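Putative MAR1 (Leishmania donovani, PDB 1X9G) is of unknown function, belongs to the isochorismatase superfamily and is probably a hydrolase, with a ribonuclease role only proposed. Local coordinates at residues A22-D27 / K61-E66; F44-L49 / V111-E116; H67-L72 / L87-R92; S94-Q99 / A126-M131. All coordinates share one frame; numbering follows the deposited sequence.

Contact 1: residues A22-D27 / K61-E66; sequences AFLCVD and KYIVTE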
loop_
_atom_site.group_PDB
_atom_site.type_symbol
_atom_site.label_atom_id
_atom_site.label_comp_id
_atom_site.label_asym_id
_atom_site.label_seq_id
_atom_site.Cartn_x
_atom_site.Cartn_y
_atom_site.Cartn_z
ATOM N N ALA A 22 -19.717 -18.893 2.737
ATOM C CA ALA A 22 -18.960 -19.960 3.413
ATOM C C ALA A 22 -17.894 -19.364 4.328
ATOM O O ALA A 22 -17.101 -18.489 3.913
ATOM C CB ALA A 22 -18.329 -20.972 2.405
ATOM N N PHE A 23 -17.928 -19.806 5.584
ATOM C CA PHE A 23 -16.808 -19.702 6.486
ATOM C C PHE A 23 -15.856 -20.869 6.230
ATOM O O PHE A 23 -16.241 -22.035 6.246
ATOM C CB PHE A 23 -17.278 -19.643 7.940
ATOM C CG PHE A 23 -18.271 -18.521 8.215
ATOM C CD1 PHE A 23 -19.480 -18.783 8.833
ATOM C CD2 PHE A 23 -17.984 -17.200 7.851
ATOM C CE1 PHE A 23 -20.412 -17.742 9.092
ATOM C CE2 PHE A 23 -18.902 -16.160 8.104
ATOM C CZ PHE A 23 -20.130 -16.440 8.731
ATOM N N LEU A 24 -14.605 -20.533 5.944
ATOM C CA LEU A 24 -13.619 -21.522 5.553
ATOM C C LEU A 24 -12.489 -21.497 6.545
ATOM O O LEU A 24 -11.738 -20.520 6.600
ATOM C CB LEU A 24 -13.125 -21.207 4.157
ATOM C CG LEU A 24 -12.231 -22.207 3.479
ATOM C CD1 LEU A 24 -12.661 -23.638 3.858
ATOM C CD2 LEU A 24 -12.217 -21.954 1.933
ATOM N N CYS A 25 -12.377 -22.571 7.327
ATOM C CA CYS A 25 -11.451 -22.619 8.438
ATOM C C CYS A 25 -10.229 -23.431 8.029
ATOM O O CYS A 25 -10.283 -24.674 7.949
ATOM C CB CYS A 25 -12.128 -23.212 9.666
ATOM S SG CYS A 25 -10.968 -23.468 11.028
ATOM N N VAL A 26 -9.125 -22.735 7.743
ATOM C CA VAL A 26 -8.065 -23.404 6.990
ATOM C C VAL A 26 -6.842 -23.875 7.784
ATOM O O VAL A 26 -6.156 -23.071 8.362
ATOM C CB VAL A 26 -7.774 -22.785 5.554
ATOM C CG1 VAL A 26 -8.360 -21.446 5.376
ATOM C CG2 VAL A 26 -6.302 -22.865 5.144
ATOM N N ASP A 27 -6.660 -25.208 7.839
ATOM C CA ASP A 27 -5.459 -25.887 8.389
ATOM C C ASP A 27 -5.010 -25.562 9.832
ATOM O O ASP A 27 -3.835 -25.665 10.173
ATOM C CB ASP A 27 -4.288 -25.783 7.409
ATOM C CG ASP A 27 -4.628 -26.316 6.027
ATOM O OD1 ASP A 27 -3.763 -26.144 5.118
ATOM O OD2 ASP A 27 -5.723 -26.915 5.834
ATOM N N LYS A 61 -22.620 -21.659 5.345
ATOM C CA LYS A 61 -21.973 -22.941 5.608
ATOM C C LYS A 61 -20.657 -22.731 6.374
ATOM O O LYS A 61 -20.068 -21.633 6.342
ATOM C CB LYS A 61 -21.663 -23.662 4.290
ATOM C CG LYS A 61 -22.845 -23.634 3.303
ATOM C CD LYS A 61 -22.230 -24.231 1.868
ATOM C CE LYS A 61 -23.714 -24.166 0.967
ATOM N NZ LYS A 61 -23.320 -24.714 -0.410
ATOM N N TYR A 62 -20.181 -23.784 7.034
ATOM C CA TYR A 62 -18.905 -23.717 7.746
ATOM C C TYR A 62 -18.029 -24.907 7.350
ATOM O O TYR A 62 -18.475 -26.058 7.367
ATOM C CB TYR A 62 -19.167 -23.686 9.242
ATOM C CG TYR A 62 -18.011 -23.235 10.083
ATOM C CD1 TYR A 62 -17.994 -21.948 10.643
ATOM C CD2 TYR A 62 -16.917 -24.096 10.338
ATOM C CE1 TYR A 62 -16.936 -21.520 11.423
ATOM C CE2 TYR A 62 -15.851 -23.681 11.129
ATOM C CZ TYR A 62 -15.873 -22.394 11.665
ATOM O OH TYR A 62 -14.839 -21.981 12.454
ATOM N N ILE A 63 -16.779 -24.637 6.988
ATOM C CA ILE A 63 -15.938 -25.629 6.324
ATOM C C ILE A 63 -14.538 -25.680 6.978
ATOM O O ILE A 63 -13.908 -24.654 7.207
ATOM C CB ILE A 63 -15.890 -25.368 4.776
ATOM C CG1 ILE A 63 -17.308 -25.314 4.190
ATOM C CG2 ILE A 63 -14.997 -26.381 4.019
ATOM C CD1 ILE A 63 -17.350 -24.888 2.723
ATOM N N VAL A 64 -14.072 -26.874 7.303
ATOM C CA VAL A 64 -12.798 -27.074 7.962
ATOM C C VAL A 64 -12.041 -27.940 6.989
ATOM O O VAL A 64 -12.541 -28.980 6.570
ATOM C CB VAL A 64 -12.980 -27.869 9.282
ATOM C CG1 VAL A 64 -11.661 -28.185 9.948
ATOM C CG2 VAL A 64 -13.932 -27.125 10.250
ATOM N N THR A 65 -10.854 -27.500 6.588
ATOM C CA THR A 65 -9.941 -28.397 5.873
ATOM C C THR A 65 -8.822 -28.774 6.841
ATOM O O THR A 65 -8.355 -27.925 7.626
ATOM C CB THR A 65 -9.319 -27.746 4.617
ATOM O OG1 THR A 65 -8.466 -26.694 5.040
ATOM C CG2 THR A 65 -10.357 -27.163 3.721
ATOM N N GLU A 66 -8.412 -30.048 6.807
ATOM C CA GLU A 66 -7.190 -30.469 7.475
ATOM C C GLU A 66 -6.277 -30.958 6.382
ATOM O O GLU A 66 -6.683 -31.754 5.531
ATOM C CB GLU A 66 -7.386 -31.617 8.462
ATOM C CG GLU A 66 -8.732 -31.759 9.147
ATOM C CD GLU A 66 -8.659 -32.686 10.344
ATOM O OE1 GLU A 66 -8.524 -33.920 10.155
ATOM O OE2 GLU A 66 -8.716 -32.177 11.480
#
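Residues A22-V26 and K61-T65 run side by side as parallel strands, their axes 4.6 Å apart at closest approach. The backbone ladder steps from one strand to the other: F23 N gives its hydrogen to K61 O, F23 O accepts from I63 N, C25 N donates to I63 O at 2.6 Å, and C25 O accepts from T65 N at 3.2 Å. D27 N adds a last rung to T65 O. CA-H...O contacts fill in between, among them V64 CA to C25 O at 3.5 Å.

One side-chain hydrogen bond closes the C-terminal end. T65 OG1 donates to D27 OD2 at 2.9 Å, on the syn side of the carboxylate but 33° out of its plane, and so holds the D27 carboxylate, at a position consistent with the catalytic aspartate of relatives in the superfamily.

Apolar pairs pack on both faces. On one, I63 sends CG2 to L24 CD1 (3.6 Å) and CD1 to A22 CB (4.0 Å). On the other, F23 CB meets Y62 CD1 at 3.6 Å, the two side chains crossing at about a right angle, and Y62 CE2 reaches C25 CB.

F23 and Y62 face helix 39-55, which links the strands as a beta-alpha-beta unit; L24 and V26 lie against helix 117-130, while strands 109-115 and 86-90 flank the pair.

Contact 2: residues F44-L49 / V111-E116; sequences FVANRL and VVFGIE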
loop_
_atom_site.group_PDB
_atom_site.type_symbol
_atom_site.label_atom_id
_atom_site.label_comp_id
_atom_site.label_asym_id
_atom_site.label_seq_id
_atom_site.Cartn_x
_atom_site.Cartn_y
_atom_site.Cartn_z
ATOM N N PHE A 44 -9.383 -18.148 18.088
ATOM C CA PHE A 44 -10.419 -17.272 18.609
ATOM C C PHE A 44 -11.407 -16.861 17.530
ATOM O O PHE A 44 -12.622 -16.788 17.788
ATOM C CB PHE A 44 -9.790 -16.023 19.246
ATOM C CG PHE A 44 -10.794 -14.989 19.645
ATOM C CD1 PHE A 44 -11.480 -15.093 20.871
ATOM C CD2 PHE A 44 -11.106 -13.938 18.788
ATOM C CE1 PHE A 44 -12.464 -14.121 21.249
ATOM C CE2 PHE A 44 -12.085 -12.973 19.151
ATOM C CZ PHE A 44 -12.745 -13.068 20.388
ATOM N N VAL A 45 -10.869 -16.580 16.343
ATOM C CA VAL A 45 -11.618 -16.085 15.197
ATOM C C VAL A 45 -12.400 -17.252 14.626
ATOM O O VAL A 45 -13.546 -17.088 14.210
ATOM C CB VAL A 45 -10.666 -15.423 14.109
ATOM C CG1 VAL A 45 -11.355 -15.226 12.779
ATOM C CG2 VAL A 45 -10.128 -14.104 14.594
ATOM N N ALA A 46 -11.776 -18.418 14.597
ATOM C CA ALA A 46 -12.441 -19.678 14.210
ATOM C C ALA A 46 -13.656 -19.952 15.069
ATOM O O ALA A 46 -14.738 -20.203 14.532
ATOM C CB ALA A 46 -11.477 -20.860 14.284
ATOM N N ASN A 47 -13.492 -19.848 16.389
ATOM C CA ASN A 47 -14.655 -19.906 17.312
ATOM C C ASN A 47 -15.661 -18.800 17.034
ATOM O O ASN A 47 -16.824 -19.124 16.832
ATOM C CB ASN A 47 -14.263 -19.895 18.799
ATOM C CG ASN A 47 -13.519 -21.164 19.229
ATOM O OD1 ASN A 47 -13.872 -22.290 18.838
ATOM N ND2 ASN A 47 -12.483 -20.979 20.054
ATOM N N ARG A 48 -15.218 -17.526 16.973
ATOM C CA ARG A 48 -16.118 -16.379 16.666
ATOM C C ARG A 48 -17.034 -16.565 15.458
ATOM O O ARG A 48 -18.242 -16.352 15.566
ATOM C CB ARG A 48 -15.368 -15.040 16.536
ATOM C CG ARG A 48 -16.272 -13.852 16.118
ATOM C CD ARG A 48 -15.532 -12.457 16.165
ATOM N NE ARG A 48 -15.550 -11.877 17.517
ATOM C CZ ARG A 48 -14.791 -10.861 17.932
ATOM N NH1 ARG A 48 -13.936 -10.252 17.097
ATOM N NH2 ARG A 48 -14.892 -10.428 19.189
ATOM N N LEU A 49 -16.454 -16.952 14.321
ATOM C CA LEU A 49 -17.224 -17.230 13.087
ATOM C C LEU A 49 -18.049 -18.517 13.194
ATOM O O LEU A 49 -18.955 -18.747 12.373
ATOM C CB LEU A 49 -16.285 -17.302 11.859
ATOM C CG LEU A 49 -15.748 -15.993 11.222
ATOM C CD1 LEU A 49 -16.879 -15.069 10.737
ATOM C CD2 LEU A 49 -14.921 -15.224 12.190
ATOM N N VAL A 111 -15.443 -16.181 3.487
ATOM C CA VAL A 111 -14.706 -15.587 4.571
ATOM C C VAL A 111 -13.640 -16.620 4.936
ATOM O O VAL A 111 -13.951 -17.725 5.439
ATOM C CB VAL A 111 -15.639 -15.347 5.773
ATOM C CG1 VAL A 111 -14.876 -14.866 7.015
ATOM C CG2 VAL A 111 -16.806 -14.428 5.416
ATOM N N VAL A 112 -12.377 -16.275 4.686
ATOM C CA VAL A 112 -11.275 -17.230 4.731
ATOM C C VAL A 112 -10.363 -16.895 5.883
ATOM O O VAL A 112 -9.985 -15.757 6.051
ATOM C CB VAL A 112 -10.517 -17.247 3.408
ATOM C CG1 VAL A 112 -9.396 -18.259 3.445
ATOM C CG2 VAL A 112 -11.435 -17.623 2.301
ATOM N N PHE A 113 -10.055 -17.867 6.728
ATOM C CA PHE A 113 -9.261 -17.567 7.899
ATOM C C PHE A 113 -8.426 -18.783 8.233
ATOM O O PHE A 113 -8.757 -19.833 7.779
ATOM C CB PHE A 113 -10.162 -17.126 9.056
ATOM C CG PHE A 113 -11.294 -18.040 9.321
ATOM C CD1 PHE A 113 -11.216 -18.989 10.357
ATOM C CD2 PHE A 113 -12.466 -17.956 8.577
ATOM C CE1 PHE A 113 -12.280 -19.882 10.606
ATOM C CE2 PHE A 113 -13.538 -18.829 8.832
ATOM C CZ PHE A 113 -13.429 -19.800 9.848
ATOM N N GLY A 114 -7.347 -18.619 8.994
ATOM C CA GLY A 114 -6.394 -19.682 9.292
ATOM C C GLY A 114 -4.925 -19.444 8.913
ATOM O O GLY A 114 -4.465 -18.318 8.845
ATOM N N ILE A 115 -4.235 -20.536 8.594
ATOM C CA ILE A 115 -2.825 -20.611 8.480
ATOM C C ILE A 115 -2.509 -21.480 7.239
ATOM O O ILE A 115 -3.276 -22.348 6.945
ATOM C CB ILE A 115 -2.261 -21.191 9.769
ATOM C CG1 ILE A 115 -0.886 -20.583 10.023
ATOM C CG2 ILE A 115 -2.211 -22.796 9.806
ATOM C CD1 ILE A 115 -0.898 -19.583 11.150
ATOM N N GLU A 116 -1.452 -21.204 6.445
ATOM C CA GLU A 116 -0.555 -20.042 6.565
ATOM C C GLU A 116 -0.833 -19.010 5.497
ATOM O O GLU A 116 -1.053 -19.365 4.330
ATOM C CB GLU A 116 0.897 -20.490 6.437
ATOM C CG GLU A 116 1.308 -21.605 7.376
ATOM C CD GLU A 116 2.780 -21.549 7.786
ATOM O OE1 GLU A 116 3.361 -22.647 7.931
ATOM O OE2 GLU A 116 3.366 -20.441 7.963
#
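A46, whose CA and CB rest against the ring of F113, also carries a short polar bond: its carbonyl O accepts a hydrogen bond from the hydroxyl of Y62. This bond ties the helix backbone to strand 60-67, whereas the meeting of the helix with V111-I115 is apolar throughout.

F113 does most of the touching. Its CB points to the helix, and CG, set between the backbone N and the carbonyl carbon (chi1 50°), lays the ring back along the strand toward V111, with its CE1 side beneath A46. There CE1 approaches A46 CA at 3.6 Å and A46 CB at 3.9 Å, while CZ lies 4.3 Å from L49 CB. V45 comes in at the base of the side chain, its CG1 4.3 Å from F113 CB. The ring thus lies among three residues spanning just over one helical turn, each approaching it obliquely.

Two residues back along the strand, V111 CG1 takes the tip of L49, at 4.2 Å from CD1. Helix and strand run nearly antiparallel, at 150°, with axes 8.7 Å apart, a spacing filled mainly by the F113 ring, which reaches the helix backbone at A46 CA. F23 and C25 of the next strand and P138 of strand 134-143 continue the same buried layer, and L173 of helix 169-176 packs on L49.

A helix laid over the central strands of a parallel sheet, here with V45 and L49 turned to the strand, is the layered alpha/beta architecture of the isochorismatase fold.

Contact 3: residues H67-L72 / L87-R92; sequences HYPKGL and LIEKTR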
loop_
_atom_site.group_PDB
_atom_site.type_symbol
_atom_site.label_atom_id
_atom_site.label_comp_id
_atom_site.label_asym_id
_atom_site.label_seq_id
_atom_site.Cartn_x
_atom_site.Cartn_y
_atom_site.Cartn_z
ATOM N N HIS A 67 -5.035 -30.502 6.449
ATOM C CA HIS A 67 -4.013 -30.791 5.468
ATOM C C HIS A 67 -3.119 -31.894 5.995
ATOM O O HIS A 67 -2.630 -31.800 7.116
ATOM C CB HIS A 67 -3.157 -29.541 5.278
ATOM C CG HIS A 67 -2.155 -29.670 4.190
ATOM N ND1 HIS A 67 -2.461 -29.416 2.870
ATOM C CD2 HIS A 67 -0.855 -30.048 4.218
ATOM C CE1 HIS A 67 -1.384 -29.607 2.133
ATOM N NE2 HIS A 67 -0.400 -30.002 2.924
ATOM N N TYR A 68 -2.895 -32.914 5.164
ATOM C CA TYR A 68 -2.204 -34.164 5.542
ATOM C C TYR A 68 -2.315 -34.477 7.049
ATOM O O TYR A 68 -1.318 -34.452 7.767
ATOM C CB TYR A 68 -0.756 -34.102 5.082
ATOM C CG TYR A 68 -0.027 -35.424 5.056
ATOM C CD1 TYR A 68 1.076 -35.652 5.904
ATOM C CD2 TYR A 68 -0.417 -36.446 4.181
ATOM C CE1 TYR A 68 1.760 -36.864 5.891
ATOM C CE2 TYR A 68 0.263 -37.673 4.169
ATOM C CZ TYR A 68 1.352 -37.868 5.022
ATOM O OH TYR A 68 2.041 -39.064 4.994
ATOM N N PRO A 69 -3.553 -34.757 7.524
ATOM C CA PRO A 69 -3.859 -34.829 8.970
ATOM C C PRO A 69 -2.980 -35.798 9.791
ATOM O O PRO A 69 -2.294 -35.362 10.723
ATOM C CB PRO A 69 -5.324 -35.277 9.021
ATOM C CG PRO A 69 -5.839 -35.133 7.665
ATOM C CD PRO A 69 -4.735 -35.030 6.684
ATOM N N LYS A 70 -3.005 -37.085 9.442
ATOM C CA LYS A 70 -2.280 -38.129 10.186
ATOM C C LYS A 70 -0.774 -37.835 10.322
ATOM O O LYS A 70 -0.214 -37.936 11.419
ATOM C CB LYS A 70 -2.542 -39.524 9.577
ATOM C CG LYS A 70 -1.630 -40.647 10.103
ATOM C CD LYS A 70 -1.991 -41.118 11.538
ATOM C CE LYS A 70 -0.944 -42.135 12.094
ATOM N NZ LYS A 70 0.377 -41.508 12.430
ATOM N N GLY A 71 -0.133 -37.459 9.217
ATOM C CA GLY A 71 1.274 -37.073 9.251
ATOM C C GLY A 71 1.471 -35.696 9.858
ATOM O O GLY A 71 1.668 -34.717 9.126
ATOM N N LEU A 72 1.419 -35.628 11.196
ATOM C CA LEU A 72 1.428 -34.358 11.949
ATOM C C LEU A 72 0.156 -33.443 11.714
ATOM O O LEU A 72 0.180 -32.478 10.923
ATOM C CB LEU A 72 2.757 -33.578 11.745
ATOM C CG LEU A 72 4.210 -33.973 12.117
ATOM C CD1 LEU A 72 4.802 -35.144 11.270
ATOM C CD2 LEU A 72 5.151 -32.725 12.056
ATOM N N LEU A 87 -16.269 -31.013 7.253
ATOM C CA LEU A 87 -14.886 -31.240 7.527
ATOM C C LEU A 87 -14.249 -32.092 6.426
ATOM O O LEU A 87 -14.775 -33.121 6.070
ATOM C CB LEU A 87 -14.781 -31.790 8.936
ATOM C CG LEU A 87 -13.677 -32.645 9.496
ATOM C CD1 LEU A 87 -12.313 -32.363 8.886
ATOM C CD2 LEU A 87 -13.731 -32.215 10.941
ATOM N N ILE A 88 -13.149 -31.597 5.843
ATOM C CA ILE A 88 -12.531 -32.235 4.682
ATOM C C ILE A 88 -10.996 -32.226 4.793
ATOM O O ILE A 88 -10.426 -31.492 5.590
ATOM C CB ILE A 88 -13.128 -31.739 3.254
ATOM C CG1 ILE A 88 -12.079 -31.134 2.340
ATOM C CG2 ILE A 88 -14.373 -30.839 3.361
ATOM C CD1 ILE A 88 -11.959 -29.666 2.512
ATOM N N GLU A 89 -10.341 -33.080 4.018
ATOM C CA GLU A 89 -8.906 -33.370 4.192
ATOM C C GLU A 89 -8.233 -33.310 2.834
ATOM O O GLU A 89 -8.837 -33.648 1.812
ATOM C CB GLU A 89 -8.695 -34.770 4.813
ATOM C CG GLU A 89 -9.203 -34.947 6.278
ATOM C CD GLU A 89 -9.132 -36.430 6.802
ATOM O OE1 GLU A 89 -8.105 -37.119 6.578
ATOM O OE2 GLU A 89 -10.114 -36.904 7.438
ATOM N N LYS A 90 -6.978 -32.900 2.795
ATOM C CA LYS A 90 -6.315 -32.843 1.498
ATOM C C LYS A 90 -4.824 -32.753 1.555
ATOM O O LYS A 90 -4.224 -32.658 2.623
ATOM C CB LYS A 90 -6.834 -31.669 0.672
ATOM C CG LYS A 90 -7.167 -30.401 1.473
ATOM C CD LYS A 90 -5.969 -29.671 2.041
ATOM C CE LYS A 90 -6.312 -28.153 2.129
ATOM N NZ LYS A 90 -5.199 -27.350 2.725
ATOM N N THR A 91 -4.226 -32.780 0.377
ATOM C CA THR A 91 -2.791 -32.570 0.262
ATOM C C THR A 91 -2.482 -31.325 -0.637
ATOM O O THR A 91 -1.428 -30.694 -0.514
ATOM C CB THR A 91 -2.123 -33.865 -0.205
ATOM O OG1 THR A 91 -2.769 -34.324 -1.406
ATOM C CG2 THR A 91 -2.293 -34.963 0.881
ATOM N N ARG A 92 -3.434 -30.963 -1.499
ATOM C CA ARG A 92 -3.411 -29.708 -2.229
ATOM C C ARG A 92 -3.161 -28.539 -1.254
ATOM O O ARG A 92 -3.761 -28.509 -0.161
ATOM C CB ARG A 92 -4.717 -29.559 -2.998
ATOM C CG ARG A 92 -4.933 -28.239 -3.694
ATOM C CD ARG A 92 -5.556 -28.473 -5.045
ATOM N NE ARG A 92 -4.499 -28.483 -6.059
ATOM C CZ ARG A 92 -4.436 -27.668 -7.111
ATOM N NH1 ARG A 92 -5.383 -26.754 -7.319
ATOM N NH2 ARG A 92 -3.424 -27.783 -7.968
#
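At the edge of the parallel sheet, H67 and K90 form the last bridge between strands 60-67 and 86-90 before both strands run out into loops. K90 O is used twice: Y68 N donates to it at 2.9 Å in a nearly straight bond (167°), and H67 CA makes a CA-H...O contact of 3.4 Å. The same oxygen lies over one face of the H67 imidazole.

The side chain of K90 bends at chi2 (70°) and crosses that of H67 at about a right angle, bringing K90 CD within 3.6 Å of H67 ND1. Beyond it K90 NZ makes weak hydrogen bonds to H67 ND1 and R92 O, but its stronger partner is D27 OD1, in a salt bridge. The pairing is consistent with the Asp-Lys pair of the superfamily's catalytic centre, with H67 beside it.

Past the bridge the contact is made by side chains. P69 sets its ring against the extended chain of E89, with P69 CG 3.2 Å from OE1 and 3.6 Å from CG of that residue. The Y68 ring brings CD2 to T91 CG2 at 4.1 Å.

The second subunit covers part of this edge, where T91 OG1 hydrogen-bonds to its D179 and H67 packs on its A180. Within the chain, strand 86-90 is an outermost strand of the sheet, and helix 98-102 packs against I88.

Contact 4: residues S94-Q99 / A126-M131; sequences SCVVPQ and ADLLDM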
loop_
_atom_site.group_PDB
_atom_site.type_symbol
_atom_site.label_atom_id
_atom_site.label_comp_id
_atom_site.label_asym_id
_atom_site.label_seq_id
_atom_site.Cartn_x
_atom_site.Cartn_y
_atom_site.Cartn_z
ATOM N N SER A 94 -3.797 -25.340 -1.744
ATOM C CA SER A 94 -5.097 -24.698 -1.767
ATOM C C SER A 94 -6.278 -25.557 -1.325
ATOM O O SER A 94 -6.416 -26.710 -1.775
ATOM C CB SER A 94 -5.403 -24.270 -3.171
ATOM O OG SER A 94 -6.731 -23.835 -3.190
ATOM N N CYS A 95 -7.139 -24.964 -0.489
ATOM C CA CYS A 95 -8.457 -25.482 -0.112
ATOM C C CYS A 95 -9.412 -25.809 -1.246
ATOM O O CYS A 95 -10.333 -26.589 -1.046
ATOM C CB CYS A 95 -9.195 -24.517 0.812
ATOM S SG CYS A 95 -8.452 -24.328 2.444
ATOM N N VAL A 96 -9.217 -25.255 -2.433
ATOM C CA VAL A 96 -10.126 -25.581 -3.540
ATOM C C VAL A 96 -9.834 -26.979 -4.119
ATOM O O VAL A 96 -9.085 -27.150 -5.095
ATOM C CB VAL A 96 -10.169 -24.467 -4.610
ATOM C CG1 VAL A 96 -11.286 -24.725 -5.620
ATOM C CG2 VAL A 96 -10.350 -23.084 -3.923
ATOM N N VAL A 97 -10.409 -27.984 -3.450
ATOM C CA VAL A 97 -10.404 -29.387 -3.902
ATOM C C VAL A 97 -11.831 -29.742 -4.297
ATOM O O VAL A 97 -12.763 -29.008 -3.912
ATOM C CB VAL A 97 -9.861 -30.351 -2.819
ATOM C CG1 VAL A 97 -8.346 -30.153 -2.647
ATOM C CG2 VAL A 97 -10.608 -30.210 -1.497
ATOM N N PRO A 98 -12.008 -30.817 -5.116
ATOM C CA PRO A 98 -13.312 -31.299 -5.602
ATOM C C PRO A 98 -14.435 -31.207 -4.589
ATOM O O PRO A 98 -15.510 -30.684 -4.921
ATOM C CB PRO A 98 -13.026 -32.741 -5.946
ATOM C CG PRO A 98 -11.617 -32.680 -6.482
ATOM C CD PRO A 98 -10.908 -31.617 -5.694
ATOM N N GLN A 99 -14.199 -31.685 -3.365
ATOM C CA GLN A 99 -15.243 -31.623 -2.326
ATOM C C GLN A 99 -15.754 -30.212 -2.065
ATOM O O GLN A 99 -16.958 -29.979 -2.057
ATOM C CB GLN A 99 -14.804 -32.290 -1.023
ATOM C CG GLN A 99 -15.281 -33.725 -0.912
ATOM C CD GLN A 99 -14.553 -34.526 0.155
ATOM O OE1 GLN A 99 -13.316 -34.486 0.260
ATOM N NE2 GLN A 99 -15.319 -35.287 0.947
ATOM N N ALA A 126 -6.517 -17.106 -4.323
ATOM C CA ALA A 126 -6.402 -16.932 -5.785
ATOM C C ALA A 126 -7.392 -17.859 -6.524
ATOM O O ALA A 126 -8.009 -17.440 -7.498
ATOM C CB ALA A 126 -4.953 -17.107 -6.284
ATOM N N ASP A 127 -7.566 -19.097 -6.036
ATOM C CA ASP A 127 -8.550 -20.068 -6.620
ATOM C C ASP A 127 -10.016 -19.613 -6.460
ATOM O O ASP A 127 -10.775 -19.583 -7.426
ATOM C CB ASP A 127 -8.380 -21.488 -6.055
ATOM C CG ASP A 127 -7.077 -22.200 -6.510
ATOM O OD1 ASP A 127 -6.636 -23.075 -5.741
ATOM O OD2 ASP A 127 -6.502 -21.932 -7.605
ATOM N N LEU A 128 -10.397 -19.244 -5.244
ATOM C CA LEU A 128 -11.669 -18.577 -5.016
ATOM C C LEU A 128 -11.916 -17.421 -5.978
ATOM O O LEU A 128 -13.005 -17.313 -6.548
ATOM C CB LEU A 128 -11.735 -18.079 -3.588
ATOM C CG LEU A 128 -12.335 -18.967 -2.484
ATOM C CD1 LEU A 128 -12.818 -20.360 -3.002
ATOM C CD2 LEU A 128 -11.419 -19.051 -1.220
ATOM N N LEU A 129 -10.906 -16.557 -6.189
ATOM C CA LEU A 129 -11.111 -15.420 -7.072
ATOM C C LEU A 129 -11.396 -15.876 -8.474
ATOM O O LEU A 129 -12.299 -15.358 -9.107
ATOM C CB LEU A 129 -9.960 -14.380 -7.036
ATOM C CG LEU A 129 -9.889 -13.525 -5.762
ATOM C CD1 LEU A 129 -8.647 -12.652 -5.720
ATOM C CD2 LEU A 129 -11.165 -12.739 -5.423
ATOM N N ASP A 130 -10.626 -16.843 -8.954
ATOM C CA ASP A 130 -10.895 -17.506 -10.230
ATOM C C ASP A 130 -12.277 -18.158 -10.359
ATOM O O ASP A 130 -12.784 -18.294 -11.469
ATOM C CB ASP A 130 -9.787 -18.489 -10.558
ATOM C CG ASP A 130 -8.583 -17.781 -11.132
ATOM O OD1 ASP A 130 -7.719 -17.263 -10.365
ATOM O OD2 ASP A 130 -8.538 -17.664 -12.381
ATOM N N MET A 131 -12.899 -18.489 -9.230
ATOM C CA MET A 131 -14.247 -19.033 -9.233
ATOM C C MET A 131 -15.347 -17.955 -9.191
ATOM O O MET A 131 -16.525 -18.280 -9.106
ATOM C CB MET A 131 -14.419 -20.019 -8.066
ATOM C CG MET A 131 -13.614 -21.300 -8.201
ATOM S SD MET A 131 -13.967 -22.370 -6.812
ATOM C CE MET A 131 -15.421 -23.260 -7.421
#
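S94 and D127 make the hydrogen bond of this contact: S94 OG donates to D127 OD1 at 2.7 Å, and D127 OD1 receives it on its anti lone pair, the one directed away from the other carboxylate oxygen. S94 carries OG anti to its own N (chi1 172°), and from this position the hydroxyl does double duty. It also accepts the backbone N-H of V96, with V96 N to S94 OG at 3.0 Å and 162°, closing an ST turn. Having both a donor and an acceptor role fixes the rotation of the hydroxyl and joins the turn directly to the helix.

These bonds shape the link between strand 86-90 and helix 98-102. The chain passes through the ST turn and reaches V97 at the N-cap position of the short helix. In the layered alpha/beta fold this link and helix 117-130 lie on the same side of the sheet. C95 of the link packs its side chain on the strand residues L24 and V26, and C95 N is held by T124 OG1 of the long helix.

The van der Waals part is carried by V96, which buries more surface than any other residue here. Its CG2 presses on D127 CB at 3.3 Å, a tight approach, and touches L128 CD1 at 3.8 Å. The other branch, CG1, meets SD of M131, just beyond the helix, at 3.8 Å, the two side chains sliding past one another in opposite directions. Away from V96, A126 and L129 pack on L12 and R11 of the second subunit.

From the N terminus, contact 1 closes the first loop, pairing strand 21-26 with strand 60-67 around helix 39-55. Contact 2 opens on that helix and closes only at strand 109-115, so it crosses contact 1; its loop encloses contact 3, which adds edge strand 86-90 to the sheet. Contact 4 starts shortly after contact 3 ends and crosses contact 2, because it opens before 111-116 and closes after it. Contacts 1, 3 and 4 follow one another in series. Contacts 1 to 3 reach the same sheet, while contact 4 packs a connecting segment and helix 117-130 beside it. Contacts 3 and 4 both also touch the second subunit.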